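Local atomic coordinates of putative exported protein (Bordetella parapertussis, PDB entry 3OCJ), a protein that is of unknown function but has the fold of an S-adenosylmethionine-dependent methyltransferase, and binds palmitic acid in the crystal. Residues D189-N194 and W214-P219; R29-G34 and R43-L48; L196-P201 and S226-P231. All blocks are in the same frame, centred on the assembly; numbering follows the deposited sequence.

Overall arrangement
Interactions 1 and 3 both belong to the Rossmann-like methyltransferase fold and both involve strands 188-192 and 221-226 or the chain next to them. Interaction 1, buried and mainly apolar, packs strand 188-192 against the end of helix 203-216. Interaction 3, also buried, ties together the loops that leave the same two strands, through an asparagine amide hydrogen bond and a bridging water, with a palmitic acid alongside. The two touch where Asn-194 ND2 bonds to Ser-226 OG. Interaction 2 lies apart, its centre about 44 Å from that of interaction 1 and on the opposite side of the chain's centre; it pairs two N-terminal helices and is only partly buried, grading from apolar to polar.

Interaction 1: D189-N194 and W214-P219; sequences DLLTSN and WQALKP
CG of Leu-217 stands anti to its carbonyl carbon (chi1 -74°), beside the backbone N, and from there its CD2 branch reaches the backbone of strand 188-192; CG of Leu-191 lies anti to its own N (chi1 -171°). The CD2 methyl of Leu-217 lies 3.8 Å from Asp-189 O. It also meets Leu-191 CB at 4.0 Å, so one methyl touches both main chain and side chain. Farther along, Leu-191 CD1 reaches Ala-216 CB at 4.4 Å, a looser apolar touch at the end of helix 203-216.

At the partly exposed margin Lys-218 lays its aliphatic chain obliquely across the carboxylate of Asp-189, its CD 3.4 Å from Asp-189 OD1. The chain bends at chi4 (64°), yet NZ stays 4.6 Å from Asp-189 OD2, too far for a salt bridge; the opposite charges may still attract. Asp-189 OD2 instead accepts a hydrogen bond from the backbone N of Val-121.

The contact closes the beta-alpha-beta crossover of a Rossmann-like methyltransferase domain: the chain leaves strand 188-192, runs through helix 203-216 and turns back toward strand 221-226, which lies parallel beside 188-192 in the sheet. Leu-191 also packs on Phe-213 of that helix and Leu-223 of strand 221-226, while on another side Leu-190 touches His-115 of helix 96-115.

Interaction 2: R29-G34 and R43-L48; sequences RILLQG and RQIELL
Ile-30 plugs the apolar centre of an antiparallel helical hairpin, in which helices 15-33 and 41-53 run side by side; the axes of 29-33 and 43-48 pass 10.3 Å apart at 168°. Its CD1 reaches over the second helix to Leu-48 CD2 at 4.0 Å and also lies near the backbone carbonyl of Gln-44. The other branch, CG2, is anti to the backbone N and packs against Gln-44 CB at 3.7 Å and the CG1 of Ile-45. On the solvent side, Leu-31 CD2 meets Ile-45 CD1 at 4.1 Å as the two side chains cross.

In the direction of the polar edge, Gln-44 runs past Ile-30 the opposite way, extended beyond CG (chi2 174°), with OE1 3.5 Å from Ile-30 CG2. The amide thus lies along the isoleucine and reaches the C-terminal end of helix 15-33. Helix 247-261 joins this edge through Arg-259, whose NH1 bonds to Gly-34 O and weakly to Gln-44 OE1; Phe-39 O takes a further bond from Gln-44 NE2. Across the hairpin, Gln-44 NE2 donates to Gly-34 O at 3.0 Å, nearly straight at the hydrogen (163°) and from above the carbonyl plane.

Interaction 3: L196-P201 and S226-P231; sequences LNIYEP and SFLTPP. With PLM (palmitic acid), chain D.
Ile-198 and Phe-227 bring the two backbones nearest, CA to CA 6.2 Å, where the 3-10 turn 197-199 passes the irregular chain that follows strand 221-226. Asn-197 makes the polar link. Its CG sits between the backbone N and the carbonyl carbon (chi1 50°), and from there ND2 donates to Ser-226 O at 2.8 Å. The bond is nearly straight at the hydrogen (163°), meets the acceptor almost head-on, and keeps Ser-226 O close to the plane of the amide. Tyr-210 OH is a second hydrogen-bonding partner of ND2. On the other branch, a water donates to Asn-197 OD1 at 2.7 Å and is hydrogen-bonded to Ser-226 OG as well, so amide and bridging water together fix how the side chain is turned. Ser-226 OG is bonded in addition to Asn-194 ND2.

Both segments leave the C-terminal ends of neighbouring parallel strands, 188-192 and 221-226, the end of the sheet where Rossmann-like methyltransferases generally form their binding site. A palmitic acid is bound beside this contact.

Ile-198 touches both Leu-228 and that ligand. Its CG2 presses on Leu-228 N at 3.5 Å and on the CB and CG of the same leucine, while the two side chains cross with Ile-198 CD1 and Leu-228 CD1 3.9 Å apart. The same Ile-198 CD1 touches C2 of the palmitic acid at 3.6 Å. The carboxylate end is held by Tyr-199, whose OH donates to O2 of the ligand at 2.6 Å, with O2 lying at the ring edge, in its plane.

Interaction 1: D189-N194 and W214-P219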
loop_
_atom_site.group_PDB
_atom_site.type_symbol
_atom_site.label_atom_id
_atom_site.label_comp_id
_atom_site.label_asym_id
_atom_site.label_seq_id
_atom_site.Cartn_x
_atom_site.Cartn_y
_atom_site.Cartn_z
ATOM N N ASP A 189 -12.452 17.157 5.060
ATOM C CA ASP A 189 -11.369 18.124 5.206
ATOM C C ASP A 189 -10.030 17.530 4.795
ATOM O O ASP A 189 -9.137 18.230 4.305
ATOM C CB ASP A 189 -11.297 18.591 6.654
ATOM C CG ASP A 189 -12.535 19.335 7.067
ATOM O OD1 ASP A 189 -12.720 20.476 6.587
ATOM O OD2 ASP A 189 -13.331 18.773 7.840
ATOM N N LEU A 190 -9.898 16.232 5.026
ATOM C CA LEU A 190 -8.662 15.508 4.785
ATOM C C LEU A 190 -9.020 14.155 4.198
ATOM O O LEU A 190 -9.972 13.516 4.653
ATOM C CB LEU A 190 -7.930 15.289 6.107
ATOM C CG LEU A 190 -6.727 16.152 6.456
ATOM C CD1 LEU A 190 -6.291 15.830 7.876
ATOM C CD2 LEU A 190 -5.598 15.889 5.468
ATOM N N LEU A 191 -8.282 13.713 3.188
ATOM C CA LEU A 191 -8.519 12.393 2.603
ATOM C C LEU A 191 -7.170 11.720 2.429
ATOM O O LEU A 191 -6.231 12.324 1.906
ATOM C CB LEU A 191 -9.253 12.506 1.255
ATOM C CG LEU A 191 -9.746 11.183 0.639
ATOM C CD1 LEU A 191 -10.980 11.366 -0.251
ATOM C CD2 LEU A 191 -8.643 10.455 -0.132
ATOM N N THR A 192 -7.057 10.489 2.906
ATOM C CA THR A 192 -5.843 9.722 2.718
ATOM C C THR A 192 -6.122 8.469 1.866
ATOM O O THR A 192 -7.183 7.843 1.984
ATOM C CB THR A 192 -5.201 9.375 4.074
ATOM O OG1 THR A 192 -3.965 8.685 3.863
ATOM C CG2 THR A 192 -6.147 8.532 4.917
ATOM N N SER A 193 -5.171 8.131 1.000
ATOM C CA SER A 193 -5.312 7.003 0.093
ATOM C C SER A 193 -3.977 6.314 -0.132
ATOM O O SER A 193 -2.996 6.956 -0.505
ATOM C CB SER A 193 -5.872 7.468 -1.255
ATOM O OG SER A 193 -6.052 6.362 -2.137
ATOM N N ASN A 194 -3.956 5.004 0.086
ATOM C CA ASN A 194 -2.781 4.199 -0.224
ATOM C C ASN A 194 -3.227 2.879 -0.827
ATOM O O ASN A 194 -4.176 2.270 -0.352
ATOM C CB ASN A 194 -1.968 3.948 1.052
ATOM C CG ASN A 194 -0.747 3.075 0.813
ATOM O OD1 ASN A 194 -0.682 1.927 1.272
ATOM N ND2 ASN A 194 0.217 3.602 0.095
ATOM N N TRP A 214 -10.392 15.087 -5.300
ATOM C CA TRP A 214 -10.489 16.544 -5.251
ATOM C C TRP A 214 -11.938 16.981 -5.051
ATOM O O TRP A 214 -12.235 17.849 -4.232
ATOM C CB TRP A 214 -9.935 17.126 -6.543
ATOM C CG TRP A 214 -9.784 18.618 -6.564
ATOM C CD1 TRP A 214 -8.643 19.332 -6.319
ATOM C CD2 TRP A 214 -10.810 19.585 -6.850
ATOM N NE1 TRP A 214 -8.897 20.687 -6.449
ATOM C CE2 TRP A 214 -10.219 20.862 -6.772
ATOM C CE3 TRP A 214 -12.171 19.489 -7.174
ATOM C CZ2 TRP A 214 -10.939 22.035 -7.001
ATOM C CZ3 TRP A 214 -12.885 20.664 -7.400
ATOM C CH2 TRP A 214 -12.266 21.913 -7.310
ATOM N N GLN A 215 -12.847 16.358 -5.789
ATOM C CA GLN A 215 -14.257 16.705 -5.686
ATOM C C GLN A 215 -14.821 16.392 -4.295
ATOM O O GLN A 215 -15.687 17.112 -3.792
ATOM C CB GLN A 215 -15.044 16.031 -6.818
ATOM C CG GLN A 215 -14.693 16.627 -8.183
ATOM C CD GLN A 215 -15.184 15.804 -9.364
ATOM O OE1 GLN A 215 -15.625 14.666 -9.208
ATOM N NE2 GLN A 215 -15.093 16.379 -10.563
ATOM N N ALA A 216 -14.289 15.348 -3.656
ATOM C CA ALA A 216 -14.746 14.947 -2.327
ATOM C C ALA A 216 -14.233 15.867 -1.216
ATOM O O ALA A 216 -14.810 15.912 -0.130
ATOM C CB ALA A 216 -14.353 13.497 -2.043
ATOM N N LEU A 217 -13.163 16.606 -1.479
ATOM C CA LEU A 217 -12.598 17.499 -0.462
ATOM C C LEU A 217 -13.352 18.818 -0.379
ATOM O O LEU A 217 -13.846 19.334 -1.380
ATOM C CB LEU A 217 -11.118 17.767 -0.739
ATOM C CG LEU A 217 -10.204 16.588 -0.406
ATOM C CD1 LEU A 217 -8.826 16.784 -1.035
ATOM C CD2 LEU A 217 -10.084 16.406 1.100
ATOM N N LYS A 218 -13.457 19.350 0.830
ATOM C CA LYS A 218 -13.908 20.720 1.011
ATOM C C LYS A 218 -12.819 21.638 0.485
ATOM O O LYS A 218 -11.643 21.273 0.510
ATOM C CB LYS A 218 -14.145 20.998 2.491
ATOM C CG LYS A 218 -15.257 20.159 3.109
ATOM C CD LYS A 218 -15.461 20.537 4.568
ATOM C CE LYS A 218 -16.825 20.096 5.072
ATOM N NZ LYS A 218 -16.978 18.616 5.061
ATOM N N PRO A 219 -13.199 22.832 0.001
ATOM C CA PRO A 219 -12.190 23.808 -0.416
ATOM C C PRO A 219 -11.230 24.073 0.738
ATOM O O PRO A 219 -11.687 24.214 1.877
ATOM C CB PRO A 219 -13.020 25.060 -0.722
ATOM C CG PRO A 219 -14.371 24.529 -1.091
ATOM C CD PRO A 219 -14.575 23.305 -0.239
#

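Interaction 2: R29-G34 and R43-L48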
loop_
_atom_site.group_PDB
_atom_site.type_symbol
_atom_site.label_atom_id
_atom_site.label_comp_id
_atom_site.label_asym_id
_atom_site.label_seq_id
_atom_site.Cartn_x
_atom_site.Cartn_y
_atom_site.Cartn_z
ATOM N N ARG A 29 8.720 -21.697 -13.537
ATOM C CA ARG A 29 9.464 -20.517 -13.957
ATOM C C ARG A 29 10.909 -20.579 -13.477
ATOM O O ARG A 29 11.813 -20.087 -14.153
ATOM C CB ARG A 29 8.783 -19.234 -13.468
ATOM C CG ARG A 29 7.471 -18.946 -14.170
ATOM C CD ARG A 29 6.988 -17.524 -13.912
ATOM N NE ARG A 29 6.621 -17.279 -12.517
ATOM C CZ ARG A 29 5.418 -17.501 -11.995
ATOM N NH1 ARG A 29 4.435 -17.996 -12.739
ATOM N NH2 ARG A 29 5.199 -17.227 -10.714
ATOM N N ILE A 30 11.123 -21.184 -12.311
ATOM C CA ILE A 30 12.471 -21.359 -11.779
ATOM C C ILE A 30 13.235 -22.389 -12.609
ATOM O O ILE A 30 14.353 -22.133 -13.059
ATOM C CB ILE A 30 12.453 -21.838 -10.318
ATOM C CG1 ILE A 30 11.858 -20.767 -9.400
ATOM C CG2 ILE A 30 13.859 -22.172 -9.850
ATOM C CD1 ILE A 30 11.562 -21.294 -8.001
ATOM N N LEU A 31 12.625 -23.553 -12.806
ATOM C CA LEU A 31 13.280 -24.647 -13.518
ATOM C C LEU A 31 13.586 -24.302 -14.971
ATOM O O LEU A 31 14.614 -24.716 -15.508
ATOM C CB LEU A 31 12.429 -25.917 -13.450
ATOM C CG LEU A 31 12.184 -26.493 -12.055
ATOM C CD1 LEU A 31 11.320 -27.735 -12.151
ATOM C CD2 LEU A 31 13.494 -26.807 -11.358
ATOM N N LEU A 32 12.693 -23.548 -15.604
ATOM C CA LEU A 32 12.846 -23.206 -17.015
ATOM C C LEU A 32 13.822 -22.056 -17.253
ATOM O O LEU A 32 14.442 -21.976 -18.314
ATOM C CB LEU A 32 11.488 -22.872 -17.641
ATOM C CG LEU A 32 10.485 -24.021 -17.782
ATOM C CD1 LEU A 32 9.156 -23.514 -18.328
ATOM C CD2 LEU A 32 11.048 -25.123 -18.669
ATOM N N GLN A 33 13.961 -21.170 -16.271
ATOM C CA GLN A 33 14.778 -19.970 -16.445
ATOM C C GLN A 33 16.160 -20.075 -15.793
ATOM O O GLN A 33 17.071 -19.322 -16.132
ATOM C CB GLN A 33 14.021 -18.728 -15.961
ATOM C CG GLN A 33 12.731 -18.489 -16.735
ATOM C CD GLN A 33 11.912 -17.327 -16.202
ATOM O OE1 GLN A 33 12.339 -16.609 -15.299
ATOM N NE2 GLN A 33 10.722 -17.138 -16.764
ATOM N N GLY A 34 16.305 -21.009 -14.858
ATOM C CA GLY A 34 17.601 -21.321 -14.277
ATOM C C GLY A 34 18.172 -20.329 -13.280
ATOM O O GLY A 34 17.452 -19.503 -12.720
ATOM N N ARG A 43 18.436 -22.715 -4.602
ATOM C CA ARG A 43 18.184 -21.624 -3.670
ATOM C C ARG A 43 16.838 -20.966 -3.962
ATOM O O ARG A 43 16.089 -20.642 -3.046
ATOM C CB ARG A 43 19.320 -20.598 -3.719
ATOM C CG ARG A 43 19.128 -19.404 -2.805
ATOM C CD ARG A 43 18.821 -19.826 -1.381
ATOM N NE ARG A 43 18.888 -18.693 -0.460
ATOM C CZ ARG A 43 18.531 -18.741 0.820
ATOM N NH1 ARG A 43 18.067 -19.870 1.344
ATOM N NH2 ARG A 43 18.633 -17.657 1.576
ATOM N N GLN A 44 16.528 -20.791 -5.242
ATOM C CA GLN A 44 15.251 -20.211 -5.635
ATOM C C GLN A 44 14.095 -21.085 -5.172
ATOM O O GLN A 44 13.051 -20.578 -4.745
ATOM C CB GLN A 44 15.183 -20.024 -7.149
ATOM C CG GLN A 44 16.149 -18.975 -7.695
ATOM C CD GLN A 44 16.129 -18.933 -9.203
ATOM O OE1 GLN A 44 15.059 -18.900 -9.820
ATOM N NE2 GLN A 44 17.315 -18.960 -9.816
ATOM N N ILE A 45 14.284 -22.398 -5.258
ATOM C CA ILE A 45 13.264 -23.339 -4.818
ATOM C C ILE A 45 13.080 -23.226 -3.307
ATOM O O ILE A 45 11.957 -23.290 -2.806
ATOM C CB ILE A 45 13.624 -24.779 -5.233
ATOM C CG1 ILE A 45 13.462 -24.932 -6.748
ATOM C CG2 ILE A 45 12.762 -25.791 -4.490
ATOM C CD1 ILE A 45 13.878 -26.287 -7.284
ATOM N N GLU A 46 14.181 -23.024 -2.587
ATOM C CA GLU A 46 14.103 -22.784 -1.149
ATOM C C GLU A 46 13.339 -21.499 -0.835
ATOM O O GLU A 46 12.561 -21.443 0.118
ATOM C CB GLU A 46 15.499 -22.730 -0.524
ATOM C CG GLU A 46 16.280 -24.031 -0.604
ATOM C CD GLU A 46 17.650 -23.924 0.049
ATOM O OE1 GLU A 46 18.063 -22.795 0.399
ATOM O OE2 GLU A 46 18.315 -24.970 0.209
ATOM N N LEU A 47 13.570 -20.459 -1.628
ATOM C CA LEU A 47 12.850 -19.207 -1.440
ATOM C C LEU A 47 11.352 -19.408 -1.676
ATOM O O LEU A 47 10.522 -18.921 -0.906
ATOM C CB LEU A 47 13.398 -18.117 -2.368
ATOM C CG LEU A 47 14.860 -17.707 -2.179
ATOM C CD1 LEU A 47 15.206 -16.569 -3.121
ATOM C CD2 LEU A 47 15.130 -17.310 -0.732
ATOM N N LEU A 48 11.013 -20.128 -2.737
ATOM C CA LEU A 48 9.615 -20.427 -3.036
ATOM C C LEU A 48 8.966 -21.194 -1.881
ATOM O O LEU A 48 7.827 -20.910 -1.497
ATOM C CB LEU A 48 9.498 -21.199 -4.354
ATOM C CG LEU A 48 8.098 -21.654 -4.778
ATOM C CD1 LEU A 48 7.139 -20.467 -4.870
ATOM C CD2 LEU A 48 8.159 -22.380 -6.107
#

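Interaction 3: L196-P201 and S226-P231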
loop_
_atom_site.group_PDB
_atom_site.type_symbol
_atom_site.label_atom_id
_atom_site.label_comp_id
_atom_site.label_asym_id
_atom_site.label_seq_id
_atom_site.Cartn_x
_atom_site.Cartn_y
_atom_site.Cartn_z
ATOM N N LEU A 196 -4.089 1.990 -4.220
ATOM C CA LEU A 196 -4.969 1.876 -5.381
ATOM C C LEU A 196 -4.247 2.210 -6.670
ATOM O O LEU A 196 -4.239 1.430 -7.626
ATOM C CB LEU A 196 -6.186 2.793 -5.262
ATOM C CG LEU A 196 -7.340 2.363 -4.373
ATOM C CD1 LEU A 196 -8.442 3.410 -4.452
ATOM C CD2 LEU A 196 -7.848 0.998 -4.813
ATOM N N ASN A 197 -3.655 3.402 -6.712
ATOM C CA ASN A 197 -3.033 3.859 -7.944
ATOM C C ASN A 197 -1.946 2.914 -8.452
ATOM O O ASN A 197 -1.765 2.757 -9.656
ATOM C CB ASN A 197 -2.501 5.300 -7.795
ATOM C CG ASN A 197 -1.639 5.491 -6.543
ATOM O OD1 ASN A 197 -1.242 4.531 -5.873
ATOM N ND2 ASN A 197 -1.324 6.740 -6.246
ATOM N N ILE A 198 -1.207 2.301 -7.524
ATOM C CA ILE A 198 -0.102 1.431 -7.898
ATOM C C ILE A 198 -0.558 0.137 -8.590
ATOM O O ILE A 198 0.261 -0.564 -9.177
ATOM C CB ILE A 198 0.780 1.079 -6.694
ATOM C CG1 ILE A 198 -0.035 0.356 -5.607
ATOM C CG2 ILE A 198 1.446 2.352 -6.167
ATOM C CD1 ILE A 198 0.748 0.077 -4.324
ATOM N N TYR A 199 -1.861 -0.159 -8.535
ATOM C CA TYR A 199 -2.407 -1.323 -9.239
ATOM C C TYR A 199 -3.016 -0.983 -10.586
ATOM O O TYR A 199 -3.471 -1.885 -11.281
ATOM C CB TYR A 199 -3.463 -2.036 -8.383
ATOM C CG TYR A 199 -2.913 -2.680 -7.129
ATOM C CD1 TYR A 199 -2.499 -4.009 -7.128
ATOM C CD2 TYR A 199 -2.809 -1.969 -5.941
ATOM C CE1 TYR A 199 -1.984 -4.603 -5.975
ATOM C CE2 TYR A 199 -2.305 -2.568 -4.780
ATOM C CZ TYR A 199 -1.896 -3.884 -4.812
ATOM O OH TYR A 199 -1.384 -4.482 -3.672
ATOM N N GLU A 200 -3.047 0.297 -10.947
ATOM C CA GLU A 200 -3.732 0.749 -12.156
ATOM C C GLU A 200 -2.721 1.313 -13.150
ATOM O O GLU A 200 -2.250 2.440 -12.981
ATOM C CB GLU A 200 -4.787 1.803 -11.802
ATOM C CG GLU A 200 -5.511 2.371 -13.016
ATOM C CD GLU A 200 -6.000 1.254 -13.932
ATOM O OE1 GLU A 200 -6.963 0.555 -13.549
ATOM O OE2 GLU A 200 -5.389 1.041 -14.995
ATOM N N PRO A 201 -2.350 0.536 -14.172
ATOM C CA PRO A 201 -1.328 1.025 -15.110
ATOM C C PRO A 201 -1.789 2.180 -16.011
ATOM O O PRO A 201 -0.943 2.898 -16.563
ATOM C CB PRO A 201 -0.982 -0.216 -15.934
ATOM C CG PRO A 201 -2.223 -1.061 -15.869
ATOM C CD PRO A 201 -2.785 -0.840 -14.482
ATOM N N SER A 226 0.223 8.392 -2.052
ATOM C CA SER A 226 1.535 7.790 -2.217
ATOM C C SER A 226 1.635 7.164 -3.590
ATOM O O SER A 226 0.635 6.987 -4.281
ATOM C CB SER A 226 1.744 6.694 -1.189
ATOM O OG SER A 226 0.760 5.682 -1.392
ATOM N N PHE A 227 2.845 6.818 -3.997
ATOM C CA PHE A 227 3.023 6.116 -5.258
ATOM C C PHE A 227 4.355 5.397 -5.253
ATOM O O PHE A 227 5.324 5.895 -4.677
ATOM C CB PHE A 227 2.938 7.096 -6.447
ATOM C CG PHE A 227 3.886 8.268 -6.344
ATOM C CD1 PHE A 227 5.032 8.314 -7.111
ATOM C CD2 PHE A 227 3.612 9.310 -5.468
ATOM C CE1 PHE A 227 5.890 9.400 -7.023
ATOM C CE2 PHE A 227 4.473 10.392 -5.367
ATOM C CZ PHE A 227 5.616 10.428 -6.135
ATOM N N LEU A 228 4.405 4.213 -5.867
ATOM C CA LEU A 228 5.669 3.532 -6.111
ATOM C C LEU A 228 6.339 4.089 -7.358
ATOM O O LEU A 228 5.676 4.345 -8.374
ATOM C CB LEU A 228 5.440 2.034 -6.289
ATOM C CG LEU A 228 5.074 1.256 -5.031
ATOM C CD1 LEU A 228 4.518 -0.125 -5.414
ATOM C CD2 LEU A 228 6.281 1.095 -4.120
ATOM N N THR A 229 7.656 4.292 -7.275
ATOM C CA THR A 229 8.434 4.894 -8.364
ATOM C C THR A 229 9.167 3.836 -9.187
ATOM O O THR A 229 9.458 2.736 -8.691
ATOM C CB THR A 229 9.490 5.820 -7.775
ATOM O OG1 THR A 229 10.245 5.042 -6.838
ATOM C CG2 THR A 229 8.828 7.001 -7.058
ATOM N N PRO A 230 9.476 4.158 -10.450
ATOM C CA PRO A 230 10.188 3.211 -11.320
ATOM C C PRO A 230 11.671 3.167 -10.981
ATOM O O PRO A 230 12.245 4.206 -10.655
ATOM C CB PRO A 230 9.984 3.813 -12.712
ATOM C CG PRO A 230 9.927 5.306 -12.440
ATOM C CD PRO A 230 9.090 5.381 -11.176
ATOM N N PRO A 231 12.290 1.981 -11.082
ATOM C CA PRO A 231 13.735 1.868 -10.860
ATOM C C PRO A 231 14.514 2.379 -12.069
ATOM O O PRO A 231 13.929 2.652 -13.128
ATOM C CB PRO A 231 13.938 0.360 -10.715
ATOM C CG PRO A 231 12.866 -0.221 -11.608
ATOM C CD PRO A 231 11.666 0.683 -11.393
HETATM C C1 PLM D . 0.004 -2.285 -1.418
HETATM O O1 PLM D . 0.065 -1.409 -0.531
HETATM O O2 PLM D . -1.105 -2.810 -1.656
HETATM C C2 PLM D . 1.226 -2.733 -2.201
HETATM C C3 PLM D . 2.544 -2.206 -1.632
HETATM C C4 PLM D . 3.688 -2.946 -2.326
HETATM C C5 PLM D . 5.064 -2.364 -2.029
HETATM C C6 PLM D . 5.464 -2.534 -0.567
HETATM C C7 PLM D . 5.064 -3.886 0.010
HETATM C C8 PLM D . 5.810 -5.062 -0.611
HETATM C C9 PLM D . 5.342 -6.333 0.090
HETATM C CA PLM D . 6.298 -7.502 -0.090
HETATM C CB PLM D . 6.103 -8.493 1.052
HETATM C CC PLM D . 6.669 -9.865 0.726
HETATM C CD PLM D . 6.411 -10.830 1.875
HETATM C CE PLM D . 6.827 -12.239 1.464
HETATM C CF PLM D . 6.181 -13.295 2.348
HETATM C CG PLM D . 6.571 -13.149 3.810
HETATM O O HOH W 1 -0.949 4.424 -3.215
#